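Local coordinates for protein diadenosine Tetraphosphate Hydrolase (Caenorhabditis elegans, PDB 1KTG) that hydrolyses diadenosine tetraphosphate asymmetrically to AMP and ATP, using divalent metal ions such as magnesium, at residues K17-S26 against H102-L112. Sequence-based numbering, arbitrary orientation.
With MG (magnesium ion), chain E; MG (magnesium ion), chain I; MG (magnesium ion), chain H; OH (hydroxide ion), chain D.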
loop_
_atom_site.group_PDB
_atom_site.type_symbol
_atom_site.label_atom_id
_atom_site.label_comp_id
_atom_site.label_asym_id
_atom_site.label_seq_id
_atom_site.Cartn_x
_atom_site.Cartn_y
_atom_site.Cartn_z
ATOM N N LYS A 17 -3.069 15.607 10.181
ATOM C CA LYS A 17 -2.780 15.459 8.754
ATOM C C LYS A 17 -2.660 14.006 8.307
ATOM O O LYS A 17 -1.950 13.210 8.920
ATOM C CB LYS A 17 -1.491 16.208 8.377
ATOM C CG LYS A 17 -1.284 16.401 6.875
ATOM C CD LYS A 17 -2.388 17.298 6.283
ATOM C CE LYS A 17 -1.971 18.717 5.850
ATOM N NZ LYS A 17 -0.589 19.175 6.111
ATOM N N ILE A 18 -3.341 13.681 7.212
ATOM C CA ILE A 18 -3.269 12.349 6.639
ATOM C C ILE A 18 -1.911 12.157 5.959
ATOM O O ILE A 18 -1.440 13.039 5.225
ATOM C CB ILE A 18 -4.388 12.143 5.600
ATOM C CG1 ILE A 18 -5.775 12.233 6.257
ATOM C CG2 ILE A 18 -4.213 10.805 4.885
ATOM C CD1 ILE A 18 -6.086 11.112 7.188
ATOM N N GLU A 19 -1.276 11.028 6.243
ATOM C CA GLU A 19 -0.026 10.640 5.602
ATOM C C GLU A 19 -0.145 9.192 5.169
ATOM O O GLU A 19 -0.740 8.383 5.882
ATOM C CB GLU A 19 1.159 10.801 6.555
ATOM C CG GLU A 19 1.418 12.239 6.970
ATOM C CD GLU A 19 2.648 12.386 7.867
ATOM O OE1 GLU A 19 3.031 11.402 8.526
ATOM O OE2 GLU A 19 3.225 13.488 7.919
ATOM N N PHE A 20 0.393 8.892 3.989
ATOM C CA PHE A 20 0.416 7.537 3.413
ATOM C C PHE A 20 1.814 6.901 3.487
ATOM O O PHE A 20 2.835 7.567 3.224
ATOM C CB PHE A 20 -0.032 7.585 1.943
ATOM C CG PHE A 20 -1.419 8.131 1.756
ATOM C CD1 PHE A 20 -1.610 9.469 1.485
ATOM C CD2 PHE A 20 -2.527 7.311 1.904
ATOM C CE1 PHE A 20 -2.886 9.990 1.335
ATOM C CE2 PHE A 20 -3.808 7.822 1.751
ATOM C CZ PHE A 20 -3.979 9.170 1.476
ATOM N N LEU A 21 1.869 5.614 3.816
ATOM C CA LEU A 21 3.144 4.915 3.924
ATOM C C LEU A 21 3.583 4.341 2.576
ATOM O O LEU A 21 2.851 3.589 1.950
ATOM C CB LEU A 21 3.065 3.786 4.960
ATOM C CG LEU A 21 4.341 2.948 5.156
ATOM C CD1 LEU A 21 5.498 3.791 5.688
ATOM C CD2 LEU A 21 4.092 1.739 6.061
ATOM N N LEU A 22 4.771 4.721 2.132
ATOM C CA LEU A 22 5.344 4.168 0.919
ATOM C C LEU A 22 6.661 3.492 1.265
ATOM O O LEU A 22 7.409 3.975 2.141
ATOM C CB LEU A 22 5.562 5.247 -0.142
ATOM C CG LEU A 22 4.292 5.888 -0.701
ATOM C CD1 LEU A 22 4.668 6.954 -1.719
ATOM C CD2 LEU A 22 3.378 4.859 -1.341
ATOM N N LEU A 23 6.932 2.388 0.560
ATOM C CA LEU A 23 8.154 1.590 0.714
ATOM C C LEU A 23 8.959 1.580 -0.592
ATOM O O LEU A 23 8.415 1.438 -1.689
ATOM C CB LEU A 23 7.812 0.147 1.077
ATOM C CG LEU A 23 6.806 -0.096 2.194
ATOM C CD1 LEU A 23 6.613 -1.597 2.363
ATOM C CD2 LEU A 23 7.264 0.537 3.497
ATOM N N GLN A 24 10.266 1.728 -0.465
ATOM C CA GLN A 24 11.133 1.761 -1.621
ATOM C C GLN A 24 11.776 0.394 -1.830
ATOM O O GLN A 24 12.452 -0.136 -0.938
ATOM C CB GLN A 24 12.203 2.835 -1.452
ATOM C CG GLN A 24 12.928 3.133 -2.727
ATOM C CD GLN A 24 14.145 4.005 -2.524
ATOM O OE1 GLN A 24 14.775 3.969 -1.465
ATOM N NE2 GLN A 24 14.492 4.778 -3.548
ATOM N N ALA A 25 11.555 -0.174 -3.013
ATOM C CA ALA A 25 12.081 -1.489 -3.347
ATOM C C ALA A 25 13.596 -1.493 -3.277
ATOM O O ALA A 25 14.248 -0.529 -3.657
ATOM C CB ALA A 25 11.638 -1.893 -4.731
ATOM N N SER A 26 14.151 -2.608 -2.825
ATOM C CA SER A 26 15.598 -2.751 -2.697
ATOM C C SER A 26 16.248 -3.218 -3.999
ATOM O O SER A 26 17.472 -3.343 -4.083
ATOM C CB SER A 26 15.899 -3.760 -1.599
ATOM O OG SER A 26 15.390 -5.028 -1.962
ATOM N N HIS A 102 14.078 -7.635 3.497
ATOM C CA HIS A 102 15.056 -7.504 2.419
ATOM C C HIS A 102 14.461 -6.951 1.127
ATOM O O HIS A 102 15.206 -6.500 0.265
ATOM C CB HIS A 102 15.736 -8.840 2.120
ATOM C CG HIS A 102 14.819 -9.874 1.549
ATOM N ND1 HIS A 102 14.458 -9.898 0.218
ATOM C CD2 HIS A 102 14.212 -10.940 2.123
ATOM C CE1 HIS A 102 13.648 -10.919 0.002
ATOM N NE2 HIS A 102 13.489 -11.572 1.140
ATOM N N GLU A 103 13.133 -6.963 1.006
ATOM C CA GLU A 103 12.472 -6.473 -0.213
ATOM C C GLU A 103 12.454 -4.944 -0.366
ATOM O O GLU A 103 12.191 -4.440 -1.458
ATOM C CB GLU A 103 11.061 -7.055 -0.327
ATOM C CG GLU A 103 11.084 -8.549 -0.621
ATOM C CD GLU A 103 9.733 -9.154 -0.926
ATOM O OE1 GLU A 103 8.687 -8.517 -0.662
ATOM O OE2 GLU A 103 9.733 -10.290 -1.433
ATOM N N HIS A 104 12.746 -4.217 0.717
ATOM C CA HIS A 104 12.735 -2.756 0.701
ATOM C C HIS A 104 13.938 -2.142 1.401
ATOM O O HIS A 104 14.552 -2.765 2.277
ATOM C CB HIS A 104 11.409 -2.225 1.256
ATOM C CG HIS A 104 10.241 -2.709 0.465
ATOM N ND1 HIS A 104 9.655 -3.933 0.699
ATOM C CD2 HIS A 104 9.625 -2.197 -0.628
ATOM C CE1 HIS A 104 8.704 -4.137 -0.193
ATOM N NE2 HIS A 104 8.667 -3.103 -1.012
ATOM N N GLN A 105 14.283 -0.923 0.983
ATOM C CA GLN A 105 15.492 -0.271 1.469
ATOM C C GLN A 105 15.222 1.045 2.186
ATOM O O GLN A 105 16.140 1.631 2.756
ATOM C CB GLN A 105 16.471 -0.045 0.311
ATOM C CG GLN A 105 15.932 0.835 -0.828
ATOM C CD GLN A 105 16.980 1.101 -1.894
ATOM O OE1 GLN A 105 17.112 2.221 -2.382
ATOM N NE2 GLN A 105 17.737 0.072 -2.244
ATOM N N ASN A 106 13.976 1.513 2.155
ATOM C CA ASN A 106 13.615 2.758 2.838
ATOM C C ASN A 106 12.099 2.915 2.838
ATOM O O ASN A 106 11.394 2.143 2.196
ATOM C CB ASN A 106 14.257 3.948 2.109
ATOM C CG ASN A 106 14.374 5.212 2.985
ATOM O OD1 ASN A 106 14.734 6.281 2.490
ATOM N ND2 ASN A 106 14.101 5.083 4.275
ATOM N N TRP A 107 11.596 3.883 3.588
ATOM C CA TRP A 107 10.171 4.167 3.604
ATOM C C TRP A 107 9.982 5.643 3.857
ATOM O O TRP A 107 10.921 6.342 4.205
ATOM C CB TRP A 107 9.435 3.337 4.673
ATOM C CG TRP A 107 9.588 3.815 6.099
ATOM C CD1 TRP A 107 8.826 4.755 6.729
ATOM C CD2 TRP A 107 10.530 3.353 7.072
ATOM N NE1 TRP A 107 9.249 4.919 8.025
ATOM C CE2 TRP A 107 10.288 4.062 8.264
ATOM C CE3 TRP A 107 11.552 2.402 7.061
ATOM C CZ2 TRP A 107 11.038 3.864 9.420
ATOM C CZ3 TRP A 107 12.296 2.208 8.212
ATOM C CH2 TRP A 107 12.038 2.936 9.372
ATOM N N LYS A 108 8.759 6.121 3.674
ATOM C CA LYS A 108 8.443 7.517 3.959
ATOM C C LYS A 108 6.966 7.659 4.259
ATOM O O LYS A 108 6.128 6.995 3.640
ATOM C CB LYS A 108 8.807 8.419 2.783
ATOM C CG LYS A 108 8.803 9.904 3.136
ATOM C CD LYS A 108 9.259 10.761 1.954
ATOM C CE LYS A 108 9.147 12.259 2.215
ATOM N NZ LYS A 108 9.269 13.052 0.933
ATOM N N TRP A 109 6.647 8.500 5.233
ATOM C CA TRP A 109 5.249 8.827 5.497
ATOM C C TRP A 109 4.988 10.099 4.698
ATOM O O TRP A 109 5.596 11.137 4.954
ATOM C CB TRP A 109 5.009 9.041 6.984
ATOM C CG TRP A 109 4.943 7.759 7.754
ATOM C CD1 TRP A 109 5.926 7.206 8.515
ATOM C CD2 TRP A 109 3.820 6.880 7.849
ATOM N NE1 TRP A 109 5.485 6.031 9.074
ATOM C CE2 TRP A 109 4.191 5.813 8.679
ATOM C CE3 TRP A 109 2.529 6.888 7.308
ATOM C CZ2 TRP A 109 3.320 4.766 8.987
ATOM C CZ3 TRP A 109 1.665 5.846 7.621
ATOM C CH2 TRP A 109 2.068 4.803 8.449
ATOM N N CYS A 110 4.079 10.019 3.733
ATOM C CA CYS A 110 3.878 11.098 2.777
ATOM C C CYS A 110 2.483 11.690 2.734
ATOM O O CYS A 110 1.505 10.958 2.661
ATOM C CB CYS A 110 4.153 10.582 1.362
ATOM S SG CYS A 110 5.628 9.556 1.176
ATOM N N GLU A 111 2.420 13.021 2.740
ATOM C CA GLU A 111 1.179 13.733 2.474
ATOM C C GLU A 111 0.759 13.430 1.022
ATOM O O GLU A 111 1.584 13.064 0.184
ATOM C CB GLU A 111 1.341 15.231 2.708
ATOM C CG GLU A 111 1.480 15.587 4.175
ATOM C CD GLU A 111 1.589 17.085 4.405
ATOM O OE1 GLU A 111 0.916 17.840 3.678
ATOM O OE2 GLU A 111 2.327 17.497 5.325
ATOM N N LEU A 112 -0.527 13.561 0.738
ATOM C CA LEU A 112 -1.078 13.160 -0.558
ATOM C C LEU A 112 -0.276 13.548 -1.808
ATOM O O LEU A 112 0.019 12.710 -2.649
ATOM C CB LEU A 112 -2.495 13.700 -0.700
ATOM C CG LEU A 112 -3.136 13.412 -2.060
ATOM C CD1 LEU A 112 -3.330 11.916 -2.267
ATOM C CD2 LEU A 112 -4.449 14.145 -2.167
HETATM MG MG MG E . 3.651 16.964 6.803
HETATM MG MG MG I . 6.573 -8.971 -0.452
HETATM MG MG MG H . 8.284 -11.503 -2.269
HETATM O O OH D . 6.925 -11.062 -0.878
HETATM O O HOH W 1 -2.448 14.145 2.821
HETATM O O HOH W 2 2.160 15.898 7.993
HETATM O O HOH W 3 4.127 15.004 6.046
HETATM O O HOH W 4 6.772 -13.034 -2.946
HETATM O O HOH W 5 9.699 -12.201 -3.730
HETATM O O HOH W 6 9.091 -13.071 -0.852
#
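L21 lies over one face of the W109 indole: its CB stands 3.8 Å from the centroid of the six-membered ring and 17° off the ring normal, a CH-pi contact. With CG anti to the backbone N (chi1 179°), L21 also carries CD1 across the indole and on to W107 CD1, 3.6 Å away, which links the two tryptophans. Further along the same face, L23 CD1 sits over the centre of the H104 imidazole, 4.1 Å from its centroid and nearly on the normal, while L23 CD2 packs against W107 CB. F20, L22 and C110 face the other side of the sheet, where L22 CD1 meets C110 SG under A115 and I118 of helix 112-119, and F20 packs on L112 CD1 and V9.

The hydrogen-bonded pairs F20–C110 and L22–K108 alternate with the non-hydrogen-bonded pairs L21–W109 and L23–W107, putting the latter four side chains on one face. F20 N to C110 O is 2.7 Å and almost straight (176°). Ahead of the corner at Q105, S26 grips the loop twice, through N to E103 O and through OG to H102 O, the latter 2.7 Å long and in the carbonyl plane.

At the other end, K17 NZ forms a salt bridge with E111 OE1 (3.2 Å) whose hydrogen bond is weak, while E111 OE2 ligates a magnesium ion. Two waters of that ion donate to E19 OE2, so the metal and its waters probably ease the repulsion between the two carboxylates; R12 pairs with E19 OE1 and makes a cation-pi contact with W109.

The loop anchored by S26 presents E103, whose carboxylate bridges two magnesium ions, OE1 to one at 2.2 Å and OE2 to the other at 2.1 Å. A hydroxide bridges the same ions, and E103, with E52 and E56 of the Nudix-box helix, helps bind a magnesium cluster, the metal centre expected of a Nudix hydrolase.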